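Local coordinates for tartrate dehydrogenase/decarboxylase (Pseudomonas putida, PDB 3FLK), which oxidises (+)-tartrate to oxaloglycolate with NAD, converts meso-tartrate to D-glycerate and oxidatively decarboxylates D-malate to pyruvate, using magnesium or manganese, at residues 102-112 against 128-137; 163-172 against 199-207. The protein carries 1 engineered substitution. All coordinates share one frame; numbering follows the deposited sequence.

Interaction 1. Residues 102-112 against 128-137; sequences DQYVNIRPVRL and IDFVVVRENT. With OXL (oxalate ion), chain G; SO4 (sulfate ion), chain J.
Over one face of the Arg108 guanidinium lies Arg134 NH1, 3.1 Å from Arg108 NH2, the two planes turned 68° apart; the oxalate sits at the edge of both groups. Arg134 NH1 meets oxalate O2 almost straight at 2.9 Å, while Arg108 NH1 and NH2 share oxalate O4, so the two guanidinium groups converge on one anion, lining the oxalate pocket. Ser252 OG bonds Arg108 NH1, and the backbone O of Asn245 takes Arg134 NE. With CG between its backbone N and carbonyl carbon (chi1 61°), Phe130 turns its ring to Val110, whose CB lies over one face, 3.9 Å from the centroid, in a CH-pi contact. The Arg111 guanidinium has the sulfate and Asp129 OD1 at its edge, the latter through a weak salt bridge from NE. Asn106 ND2 reaches Asn136 OD1 at 3.1 Å from above the carbonyl plane, and Asn136 ND2 donates to Gln103 O, which lies in the plane of that amide, and also to Asn269 OD1. Antiparallel strands 105-111 and 129-135 lie inside the large mixed sheet, between strands 266-270 and 240-243; helix 165-181 packs on the side of Val105, Ile107 and Val133, and Arg98 of helix 94-100 touches Asn106 and Arg134.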
loop_
_atom_site.group_PDB
_atom_site.type_symbol
_atom_site.label_atom_id
_atom_site.label_comp_id
_atom_site.label_asym_id
_atom_site.label_seq_id
_atom_site.Cartn_x
_atom_site.Cartn_y
_atom_site.Cartn_z
ATOM N N ASP A 102 15.627 -20.166 4.797
ATOM C CA ASP A 102 15.588 -19.718 3.400
ATOM C C ASP A 102 14.232 -19.966 2.728
ATOM O O ASP A 102 14.150 -20.545 1.635
ATOM C CB ASP A 102 16.734 -20.342 2.593
ATOM C CG ASP A 102 17.182 -19.462 1.436
ATOM O OD1 ASP A 102 17.195 -18.217 1.585
ATOM O OD2 ASP A 102 17.529 -20.019 0.376
ATOM N N GLN A 103 13.176 -19.519 3.402
ATOM C CA GLN A 103 11.813 -19.651 2.909
ATOM C C GLN A 103 11.494 -18.459 2.009
ATOM O O GLN A 103 10.650 -17.628 2.344
ATOM C CB GLN A 103 10.833 -19.742 4.089
ATOM C CG GLN A 103 11.056 -20.963 4.985
ATOM C CD GLN A 103 10.332 -20.891 6.329
ATOM O OE1 GLN A 103 9.791 -19.852 6.715
ATOM N NE2 GLN A 103 10.335 -22.006 7.052
ATOM N N TYR A 104 12.170 -18.384 0.862
ATOM C CA TYR A 104 12.170 -17.159 0.049
ATOM C C TYR A 104 10.864 -16.847 -0.689
ATOM O O TYR A 104 10.632 -15.701 -1.080
ATOM C CB TYR A 104 13.385 -17.105 -0.892
ATOM C CG TYR A 104 13.437 -18.176 -1.961
ATOM C CD1 TYR A 104 12.829 -17.979 -3.199
ATOM C CD2 TYR A 104 14.124 -19.371 -1.748
ATOM C CE1 TYR A 104 12.881 -18.955 -4.191
ATOM C CE2 TYR A 104 14.187 -20.353 -2.739
ATOM C CZ TYR A 104 13.559 -20.135 -3.954
ATOM O OH TYR A 104 13.606 -21.092 -4.942
ATOM N N VAL A 105 10.022 -17.859 -0.880
ATOM C CA VAL A 105 8.730 -17.664 -1.537
ATOM C C VAL A 105 7.609 -17.602 -0.504
ATOM O O VAL A 105 7.369 -18.569 0.220
ATOM C CB VAL A 105 8.393 -18.784 -2.555
ATOM C CG1 VAL A 105 7.257 -18.339 -3.450
ATOM C CG2 VAL A 105 9.592 -19.144 -3.401
ATOM N N ASN A 106 6.927 -16.464 -0.451
ATOM C CA ASN A 106 5.747 -16.313 0.395
ATOM C C ASN A 106 4.500 -16.257 -0.485
ATOM O O ASN A 106 4.218 -15.235 -1.113
ATOM C CB ASN A 106 5.862 -15.068 1.282
ATOM C CG ASN A 106 4.919 -15.103 2.481
ATOM O OD1 ASN A 106 3.907 -15.799 2.478
ATOM N ND2 ASN A 106 5.260 -14.351 3.518
ATOM N N ILE A 107 3.776 -17.374 -0.535
ATOM C CA ILE A 107 2.592 -17.525 -1.383
ATOM C C ILE A 107 1.326 -17.204 -0.599
ATOM O O ILE A 107 1.047 -17.834 0.423
ATOM C CB ILE A 107 2.484 -18.967 -1.964
ATOM C CG1 ILE A 107 3.687 -19.298 -2.854
ATOM C CG2 ILE A 107 1.174 -19.156 -2.734
ATOM C CD1 ILE A 107 3.715 -18.545 -4.189
ATOM N N ARG A 108 0.556 -16.239 -1.097
ATOM C CA ARG A 108 -0.647 -15.770 -0.412
ATOM C C ARG A 108 -1.819 -15.606 -1.391
ATOM O O ARG A 108 -1.936 -14.570 -2.055
ATOM C CB ARG A 108 -0.350 -14.459 0.338
ATOM C CG ARG A 108 0.654 -14.622 1.475
ATOM C CD ARG A 108 1.099 -13.294 2.086
ATOM N NE ARG A 108 1.815 -13.507 3.344
ATOM C CZ ARG A 108 1.999 -12.578 4.283
ATOM N NH1 ARG A 108 1.523 -11.350 4.125
ATOM N NH2 ARG A 108 2.659 -12.884 5.392
ATOM N N PRO A 109 -2.685 -16.638 -1.496
ATOM C CA PRO A 109 -3.842 -16.559 -2.397
ATOM C C PRO A 109 -4.938 -15.609 -1.915
ATOM O O PRO A 109 -5.175 -15.480 -0.711
ATOM C CB PRO A 109 -4.363 -18.001 -2.438
ATOM C CG PRO A 109 -3.904 -18.609 -1.161
ATOM C CD PRO A 109 -2.610 -17.935 -0.799
ATOM N N VAL A 110 -5.588 -14.951 -2.870
ATOM C CA VAL A 110 -6.683 -14.028 -2.598
ATOM C C VAL A 110 -7.898 -14.499 -3.393
ATOM O O VAL A 110 -7.821 -14.663 -4.612
ATOM C CB VAL A 110 -6.309 -12.570 -2.980
ATOM C CG1 VAL A 110 -7.476 -11.630 -2.746
ATOM C CG2 VAL A 110 -5.084 -12.098 -2.200
ATOM N N ARG A 111 -9.015 -14.718 -2.704
ATOM C CA ARG A 111 -10.207 -15.278 -3.337
ATOM C C ARG A 111 -11.500 -14.798 -2.686
ATOM O O ARG A 111 -11.619 -14.783 -1.460
ATOM C CB ARG A 111 -10.147 -16.807 -3.295
ATOM C CG ARG A 111 -11.186 -17.531 -4.154
ATOM C CD ARG A 111 -10.841 -19.010 -4.265
ATOM N NE ARG A 111 -9.441 -19.193 -4.649
ATOM C CZ ARG A 111 -8.680 -20.222 -4.287
ATOM N NH1 ARG A 111 -9.168 -21.187 -3.522
ATOM N NH2 ARG A 111 -7.417 -20.276 -4.688
ATOM N N LEU A 112 -12.461 -14.408 -3.519
ATOM C CA LEU A 112 -13.816 -14.120 -3.056
ATOM C C LEU A 112 -14.673 -15.377 -3.193
ATOM O O LEU A 112 -14.874 -15.885 -4.300
ATOM C CB LEU A 112 -14.425 -12.952 -3.841
ATOM C CG LEU A 112 -15.907 -12.593 -3.663
ATOM C CD1 LEU A 112 -16.208 -12.032 -2.272
ATOM C CD2 LEU A 112 -16.329 -11.605 -4.736
ATOM N N ILE A 128 -12.423 -11.742 -8.152
ATOM C CA ILE A 128 -11.279 -11.701 -7.240
ATOM C C ILE A 128 -10.728 -13.110 -7.035
ATOM O O ILE A 128 -11.215 -13.865 -6.193
ATOM C CB ILE A 128 -11.624 -11.024 -5.880
ATOM C CG1 ILE A 128 -12.281 -9.654 -6.099
ATOM C CG2 ILE A 128 -10.368 -10.880 -5.016
ATOM C CD1 ILE A 128 -12.919 -9.043 -4.851
ATOM N N ASP A 129 -9.724 -13.462 -7.835
ATOM C CA ASP A 129 -9.080 -14.768 -7.754
ATOM C C ASP A 129 -7.649 -14.664 -8.266
ATOM O O ASP A 129 -7.382 -14.850 -9.457
ATOM C CB ASP A 129 -9.870 -15.818 -8.548
ATOM C CG ASP A 129 -9.597 -17.247 -8.081
ATOM O OD1 ASP A 129 -8.594 -17.489 -7.370
ATOM O OD2 ASP A 129 -10.400 -18.141 -8.434
ATOM N N PHE A 130 -6.731 -14.346 -7.359
ATOM C CA PHE A 130 -5.322 -14.221 -7.721
ATOM C C PHE A 130 -4.381 -14.674 -6.606
ATOM O O PHE A 130 -4.824 -15.013 -5.504
ATOM C CB PHE A 130 -4.993 -12.801 -8.226
ATOM C CG PHE A 130 -5.239 -11.706 -7.220
ATOM C CD1 PHE A 130 -4.248 -11.336 -6.314
ATOM C CD2 PHE A 130 -6.449 -11.016 -7.207
ATOM C CE1 PHE A 130 -4.467 -10.315 -5.394
ATOM C CE2 PHE A 130 -6.680 -9.990 -6.292
ATOM C CZ PHE A 130 -5.684 -9.640 -5.382
ATOM N N VAL A 131 -3.087 -14.698 -6.910
ATOM C CA VAL A 131 -2.080 -15.118 -5.948
ATOM C C VAL A 131 -0.946 -14.092 -5.859
ATOM O O VAL A 131 -0.391 -13.661 -6.876
ATOM C CB VAL A 131 -1.560 -16.561 -6.246
ATOM C CG1 VAL A 131 -0.981 -16.674 -7.655
ATOM C CG2 VAL A 131 -0.544 -17.016 -5.201
ATOM N N VAL A 132 -0.636 -13.687 -4.632
ATOM C CA VAL A 132 0.506 -12.820 -4.373
ATOM C C VAL A 132 1.731 -13.685 -4.099
ATOM O O VAL A 132 1.706 -14.558 -3.231
ATOM C CB VAL A 132 0.237 -11.853 -3.193
ATOM C CG1 VAL A 132 1.488 -11.036 -2.848
ATOM C CG2 VAL A 132 -0.938 -10.936 -3.515
ATOM N N VAL A 133 2.785 -13.450 -4.876
ATOM C CA VAL A 133 4.070 -14.110 -4.697
ATOM C C VAL A 133 5.013 -13.055 -4.122
ATOM O O VAL A 133 5.427 -12.125 -4.819
ATOM C CB VAL A 133 4.612 -14.687 -6.036
ATOM C CG1 VAL A 133 5.967 -15.357 -5.838
ATOM C CG2 VAL A 133 3.615 -15.681 -6.639
ATOM N N ARG A 134 5.323 -13.198 -2.837
ATOM C CA ARG A 134 6.066 -12.181 -2.098
ATOM C C ARG A 134 7.483 -12.648 -1.774
ATOM O O ARG A 134 7.675 -13.734 -1.220
ATOM C CB ARG A 134 5.300 -11.823 -0.815
ATOM C CG ARG A 134 6.052 -10.948 0.181
ATOM C CD ARG A 134 5.398 -11.027 1.551
ATOM N NE ARG A 134 6.088 -10.209 2.548
ATOM C CZ ARG A 134 5.855 -10.261 3.855
ATOM N NH1 ARG A 134 4.948 -11.099 4.342
ATOM N NH2 ARG A 134 6.533 -9.473 4.681
ATOM N N GLU A 135 8.470 -11.822 -2.121
ATOM C CA GLU A 135 9.859 -12.083 -1.751
ATOM C C GLU A 135 9.976 -12.022 -0.229
ATOM O O GLU A 135 9.496 -11.078 0.397
ATOM C CB GLU A 135 10.805 -11.078 -2.417
ATOM C CG GLU A 135 12.258 -11.564 -2.529
ATOM C CD GLU A 135 12.943 -11.714 -1.175
ATOM O OE1 GLU A 135 12.849 -10.778 -0.348
ATOM O OE2 GLU A 135 13.565 -12.773 -0.932
ATOM N N ASN A 136 10.630 -13.022 0.351
ATOM C CA ASN A 136 10.515 -13.279 1.784
ATOM C C ASN A 136 11.826 -13.237 2.590
ATOM O O ASN A 136 11.818 -13.535 3.789
ATOM C CB ASN A 136 9.824 -14.637 1.972
ATOM C CG ASN A 136 8.953 -14.699 3.212
ATOM O OD1 ASN A 136 8.340 -13.709 3.616
ATOM N ND2 ASN A 136 8.873 -15.884 3.805
ATOM N N THR A 137 12.941 -12.872 1.950
ATOM C CA THR A 137 14.260 -12.941 2.619
ATOM C C THR A 137 15.124 -11.670 2.570
ATOM O O THR A 137 16.153 -11.598 3.249
ATOM C CB THR A 137 15.130 -14.120 2.096
ATOM O OG1 THR A 137 15.347 -13.974 0.687
ATOM C CG2 THR A 137 14.478 -15.472 2.389
HETATM C C1 OXL G . 3.652 -8.909 8.226
HETATM C C2 OXL G . 3.485 -10.046 7.316
HETATM O O1 OXL G . 2.725 -8.068 8.317
HETATM O O2 OXL G . 4.407 -10.883 7.197
HETATM O O3 OXL G . 4.714 -8.795 8.878
HETATM O O4 OXL G . 2.416 -10.144 6.670
HETATM S S SO4 J . -5.851 -23.278 -3.013
HETATM O O1 SO4 J . -5.349 -21.924 -3.233
HETATM O O2 SO4 J . -5.160 -24.205 -3.906
HETATM O O3 SO4 J . -5.615 -23.680 -1.631
HETATM O O4 SO4 J . -7.283 -23.312 -3.301
HETATM O O HOH W 1 -6.354 -17.485 -5.652
HETATM O O HOH W 2 -13.712 -15.076 -6.855
#

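Interaction 2. Residues 163-172 against 199-207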
loop_
_atom_site.group_PDB
_atom_site.type_symbol
_atom_site.label_atom_id
_atom_site.label_comp_id
_atom_site.label_asym_id
_atom_site.label_seq_id
_atom_site.Cartn_x
_atom_site.Cartn_y
_atom_site.Cartn_z
ATOM N N PHE A 163 18.831 -5.615 -2.099
ATOM C CA PHE A 163 18.334 -6.529 -3.121
ATOM C C PHE A 163 19.533 -7.188 -3.799
ATOM O O PHE A 163 20.532 -6.520 -4.086
ATOM C CB PHE A 163 17.476 -5.780 -4.146
ATOM C CG PHE A 163 16.205 -5.200 -3.575
ATOM C CD1 PHE A 163 14.992 -5.866 -3.729
ATOM C CD2 PHE A 163 16.219 -3.986 -2.890
ATOM C CE1 PHE A 163 13.807 -5.333 -3.207
ATOM C CE2 PHE A 163 15.044 -3.448 -2.359
ATOM C CZ PHE A 163 13.836 -4.121 -2.521
ATOM N N THR A 164 19.450 -8.497 -4.022
ATOM C CA THR A 164 20.527 -9.241 -4.687
ATOM C C THR A 164 20.007 -9.857 -5.979
ATOM O O THR A 164 18.805 -10.090 -6.109
ATOM C CB THR A 164 21.114 -10.359 -3.788
ATOM O OG1 THR A 164 20.098 -11.321 -3.474
ATOM C CG2 THR A 164 21.690 -9.785 -2.494
ATOM N N ARG A 165 20.901 -10.113 -6.933
ATOM C CA ARG A 165 20.510 -10.818 -8.157
ATOM C C ARG A 165 19.944 -12.197 -7.831
ATOM O O ARG A 165 18.925 -12.596 -8.392
ATOM C CB ARG A 165 21.671 -10.948 -9.148
ATOM C CG ARG A 165 21.254 -11.617 -10.455
ATOM C CD ARG A 165 22.374 -11.675 -11.480
ATOM N NE ARG A 165 22.525 -10.406 -12.181
ATOM C CZ ARG A 165 22.972 -10.278 -13.427
ATOM N NH1 ARG A 165 23.304 -11.349 -14.140
ATOM N NH2 ARG A 165 23.072 -9.073 -13.965
ATOM N N ARG A 166 20.605 -12.905 -6.919
ATOM C CA ARG A 166 20.175 -14.239 -6.502
ATOM C C ARG A 166 18.743 -14.233 -5.965
ATOM O O ARG A 166 17.901 -14.993 -6.443
ATOM C CB ARG A 166 21.141 -14.835 -5.471
ATOM C CG ARG A 166 22.520 -15.162 -6.037
ATOM C CD ARG A 166 23.360 -15.953 -5.045
ATOM N NE ARG A 166 24.662 -16.316 -5.606
ATOM C CZ ARG A 166 25.782 -15.613 -5.441
ATOM N NH1 ARG A 166 25.780 -14.500 -4.719
ATOM N NH2 ARG A 166 26.911 -16.032 -5.998
ATOM N N GLY A 167 18.476 -13.357 -4.997
ATOM C CA GLY A 167 17.155 -13.240 -4.377
ATOM C C GLY A 167 16.064 -12.721 -5.299
ATOM O O GLY A 167 14.930 -13.207 -5.268
ATOM N N VAL A 168 16.398 -11.725 -6.114
ATOM C CA VAL A 168 15.441 -11.153 -7.054
ATOM C C VAL A 168 15.094 -12.158 -8.164
ATOM O O VAL A 168 13.916 -12.383 -8.455
ATOM C CB VAL A 168 15.933 -9.792 -7.628
ATOM C CG1 VAL A 168 15.101 -9.367 -8.827
ATOM C CG2 VAL A 168 15.891 -8.706 -6.542
ATOM N N ASP A 169 16.116 -12.773 -8.759
ATOM C CA ASP A 169 15.902 -13.741 -9.839
ATOM C C ASP A 169 15.047 -14.938 -9.417
ATOM O O ASP A 169 14.157 -15.349 -10.158
ATOM C CB ASP A 169 17.235 -14.224 -10.424
ATOM C CG ASP A 169 17.854 -13.218 -11.385
ATOM O OD1 ASP A 169 17.270 -12.133 -11.592
ATOM O OD2 ASP A 169 18.932 -13.520 -11.943
ATOM N N ARG A 170 15.310 -15.477 -8.229
ATOM C CA ARG A 170 14.619 -16.682 -7.766
ATOM C C ARG A 170 13.135 -16.471 -7.439
ATOM O O ARG A 170 12.324 -17.369 -7.662
ATOM C CB ARG A 170 15.367 -17.355 -6.607
ATOM C CG ARG A 170 15.414 -16.568 -5.307
ATOM C CD ARG A 170 16.226 -17.317 -4.268
ATOM N NE ARG A 170 16.253 -16.618 -2.986
ATOM C CZ ARG A 170 16.823 -17.092 -1.882
ATOM N NH1 ARG A 170 17.417 -18.281 -1.881
ATOM N NH2 ARG A 170 16.791 -16.372 -0.768
ATOM N N ILE A 171 12.779 -15.295 -6.922
ATOM C CA ILE A 171 11.366 -14.981 -6.683
ATOM C C ILE A 171 10.626 -14.732 -8.003
ATOM O O ILE A 171 9.483 -15.163 -8.166
ATOM C CB ILE A 171 11.156 -13.814 -5.650
ATOM C CG1 ILE A 171 9.702 -13.772 -5.154
ATOM C CG2 ILE A 171 11.578 -12.459 -6.219
ATOM C CD1 ILE A 171 9.321 -14.936 -4.238
ATOM N N LEU A 172 11.292 -14.058 -8.940
ATOM C CA LEU A 172 10.723 -13.795 -10.263
ATOM C C LEU A 172 10.526 -15.094 -11.035
ATOM O O LEU A 172 9.492 -15.286 -11.680
ATOM C CB LEU A 172 11.604 -12.826 -11.062
ATOM C CG LEU A 172 11.653 -11.362 -10.604
ATOM C CD1 LEU A 172 12.758 -10.620 -11.337
ATOM C CD2 LEU A 172 10.308 -10.654 -10.777
ATOM N N SER A 199 16.799 0.699 -6.241
ATOM C CA SER A 199 16.269 -0.645 -6.015
ATOM C C SER A 199 15.228 -1.061 -7.055
ATOM O O SER A 199 15.298 -2.164 -7.601
ATOM C CB SER A 199 15.674 -0.755 -4.608
ATOM O OG SER A 199 14.588 0.142 -4.446
HETATM N N MSE A 200 14.270 -0.177 -7.328
HETATM C CA MSE A 200 13.151 -0.520 -8.207
HETATM C C MSE A 200 13.459 -0.557 -9.715
HETATM O O MSE A 200 12.963 -1.448 -10.408
HETATM C CB MSE A 200 11.917 0.337 -7.909
HETATM C CG MSE A 200 11.195 -0.007 -6.601
HETATM SE SE MSE A 200 10.704 -1.895 -6.322
HETATM C CE MSE A 200 10.365 -2.456 -8.133
ATOM N N PRO A 201 14.256 0.404 -10.236
ATOM C CA PRO A 201 14.721 0.236 -11.620
ATOM C C PRO A 201 15.459 -1.087 -11.827
ATOM O O PRO A 201 15.340 -1.695 -12.887
ATOM C CB PRO A 201 15.672 1.419 -11.811
ATOM C CG PRO A 201 15.147 2.453 -10.880
ATOM C CD PRO A 201 14.736 1.676 -9.665
ATOM N N TYR A 202 16.191 -1.528 -10.808
ATOM C CA TYR A 202 16.889 -2.807 -10.852
ATOM C C TYR A 202 15.925 -3.999 -10.867
ATOM O O TYR A 202 16.103 -4.937 -11.649
ATOM C CB TYR A 202 17.869 -2.932 -9.684
ATOM C CG TYR A 202 18.578 -4.262 -9.653
ATOM C CD1 TYR A 202 19.611 -4.543 -10.549
ATOM C CD2 TYR A 202 18.206 -5.248 -8.738
ATOM C CE1 TYR A 202 20.258 -5.770 -10.530
ATOM C CE2 TYR A 202 18.850 -6.478 -8.711
ATOM C CZ TYR A 202 19.874 -6.731 -9.609
ATOM O OH TYR A 202 20.510 -7.946 -9.584
ATOM N N TRP A 203 14.921 -3.958 -9.993
ATOM C CA TRP A 203 13.858 -4.967 -9.957
ATOM C C TRP A 203 13.182 -5.074 -11.327
ATOM O O TRP A 203 12.983 -6.177 -11.834
ATOM C CB TRP A 203 12.853 -4.630 -8.847
ATOM C CG TRP A 203 11.596 -5.476 -8.801
ATOM C CD1 TRP A 203 10.420 -5.237 -9.464
ATOM C CD2 TRP A 203 11.381 -6.661 -8.027
ATOM N NE1 TRP A 203 9.497 -6.205 -9.159
ATOM C CE2 TRP A 203 10.058 -7.094 -8.281
ATOM C CE3 TRP A 203 12.179 -7.408 -7.150
ATOM C CZ2 TRP A 203 9.516 -8.244 -7.692
ATOM C CZ3 TRP A 203 11.636 -8.553 -6.561
ATOM C CH2 TRP A 203 10.315 -8.955 -6.836
ATOM N N ASP A 204 12.862 -3.925 -11.925
ATOM C CA ASP A 204 12.298 -3.863 -13.280
ATOM C C ASP A 204 13.216 -4.498 -14.329
ATOM O O ASP A 204 12.753 -5.243 -15.195
ATOM C CB ASP A 204 11.992 -2.415 -13.676
ATOM C CG ASP A 204 10.865 -1.799 -12.859
ATOM O OD1 ASP A 204 10.312 -2.480 -11.969
ATOM O OD2 ASP A 204 10.531 -0.624 -13.116
ATOM N N LYS A 205 14.511 -4.198 -14.241
ATOM C CA LYS A 205 15.511 -4.741 -15.163
ATOM C C LYS A 205 15.563 -6.270 -15.095
ATOM O O LYS A 205 15.592 -6.943 -16.130
ATOM C CB LYS A 205 16.888 -4.142 -14.864
ATOM C CG LYS A 205 17.884 -4.239 -16.001
ATOM C CD LYS A 205 19.179 -3.521 -15.644
ATOM C CE LYS A 205 20.147 -3.505 -16.816
ATOM N NZ LYS A 205 21.308 -2.603 -16.549
ATOM N N ARG A 206 15.564 -6.813 -13.879
ATOM C CA ARG A 206 15.579 -8.264 -13.690
ATOM C C ARG A 206 14.258 -8.921 -14.108
ATOM O O ARG A 206 14.255 -10.058 -14.579
ATOM C CB ARG A 206 15.929 -8.638 -12.244
ATOM C CG ARG A 206 17.311 -8.172 -11.749
ATOM C CD ARG A 206 18.442 -8.472 -12.741
ATOM N NE ARG A 206 18.610 -9.903 -12.997
ATOM C CZ ARG A 206 19.277 -10.412 -14.032
ATOM N NH1 ARG A 206 19.845 -9.612 -14.929
ATOM N NH2 ARG A 206 19.366 -11.728 -14.175
ATOM N N THR A 207 13.149 -8.204 -13.930
ATOM C CA THR A 207 11.828 -8.682 -14.352
ATOM C C THR A 207 11.778 -8.826 -15.875
ATOM O O THR A 207 11.355 -9.863 -16.389
ATOM C CB THR A 207 10.687 -7.759 -13.857
ATOM O OG1 THR A 207 10.810 -7.555 -12.444
ATOM C CG2 THR A 207 9.326 -8.380 -14.144
HETATM O O HOH W 3 15.927 -12.023 -13.960
#
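Arg206 gives up the most surface in this contact, its side chain set as a knob among Arg165, Val168, Asp169 and Leu172. It grips Asp169 side-on: NE bonds Asp169 OD1 at 3.0 Å and NH2 bonds Asp169 OD2 at 2.9 Å, each oxygen using its syn lone pair. Bends at chi2 and chi3 curl the Arg206 chain back, so that its guanidinium can meet the carboxylate edge-on while Arg165 lies flat over one face. The two guanidinium planes are 13° apart with centres 3.8 Å from each other; Asp169 would probably ease the like charges, as would Glu155 of the second subunit, which pairs with Arg165 NE. An alanine in place of Arg206 would probably leave the Asp169 carboxylate without its two-nitrogen partner and the Arg165 guanidinium without the flat group beneath it. The arginine's aliphatic part is used as well, CB lying 3.6 Å from Val168 CG1.

The contact joins the start of helix 165-181, where Thr164 OG1 caps Gly167 N, to helix 199-211; their short segments cross at -51° with axes 9.9 Å apart. Deeper in this interface is Trp203. Leu172 CD2 lies over one face of its indole, 4.0 Å from CZ2, while Ile171 CG2 approaches CH2 obliquely at 3.8 Å and Val168 CG1 comes near CE3. Trp203 NE1 is hydrogen-bonded to Ser189 OG of strand 186-191, which probably sets how the indole is turned. At the N-terminal end Phe163, with CG beside its backbone N (chi1 -65°), brings CE2 to 3.6 Å from Ser199 CB; Phe163 and Thr164 also pair with a strand of the second subunit, carrying the sheet across the dimer interface.

In the fold
Interaction 1 closes before interaction 2 opens along the chain, and their centres lie about 17 Å apart, yet they meet directly through Arg170. This residue of helix 165-181 forms a salt bridge from NH1 to Asp102 OD2 at 2.9 Å and probably a hydrogen bond from NH2 to Thr137 OG1 at 3.2 Å, while Ile171 CD1 packs against Tyr104 O. Interaction 1 belongs to the active site: its Arg108 side chain comes within about 4 Å of the magnesium ion and about 5 Å of NADH. Interaction 2 is further out, the Ile171 side chain being about 13 Å from the oxalate, and borders the second subunit, whose Lys192 also binds that oxalate.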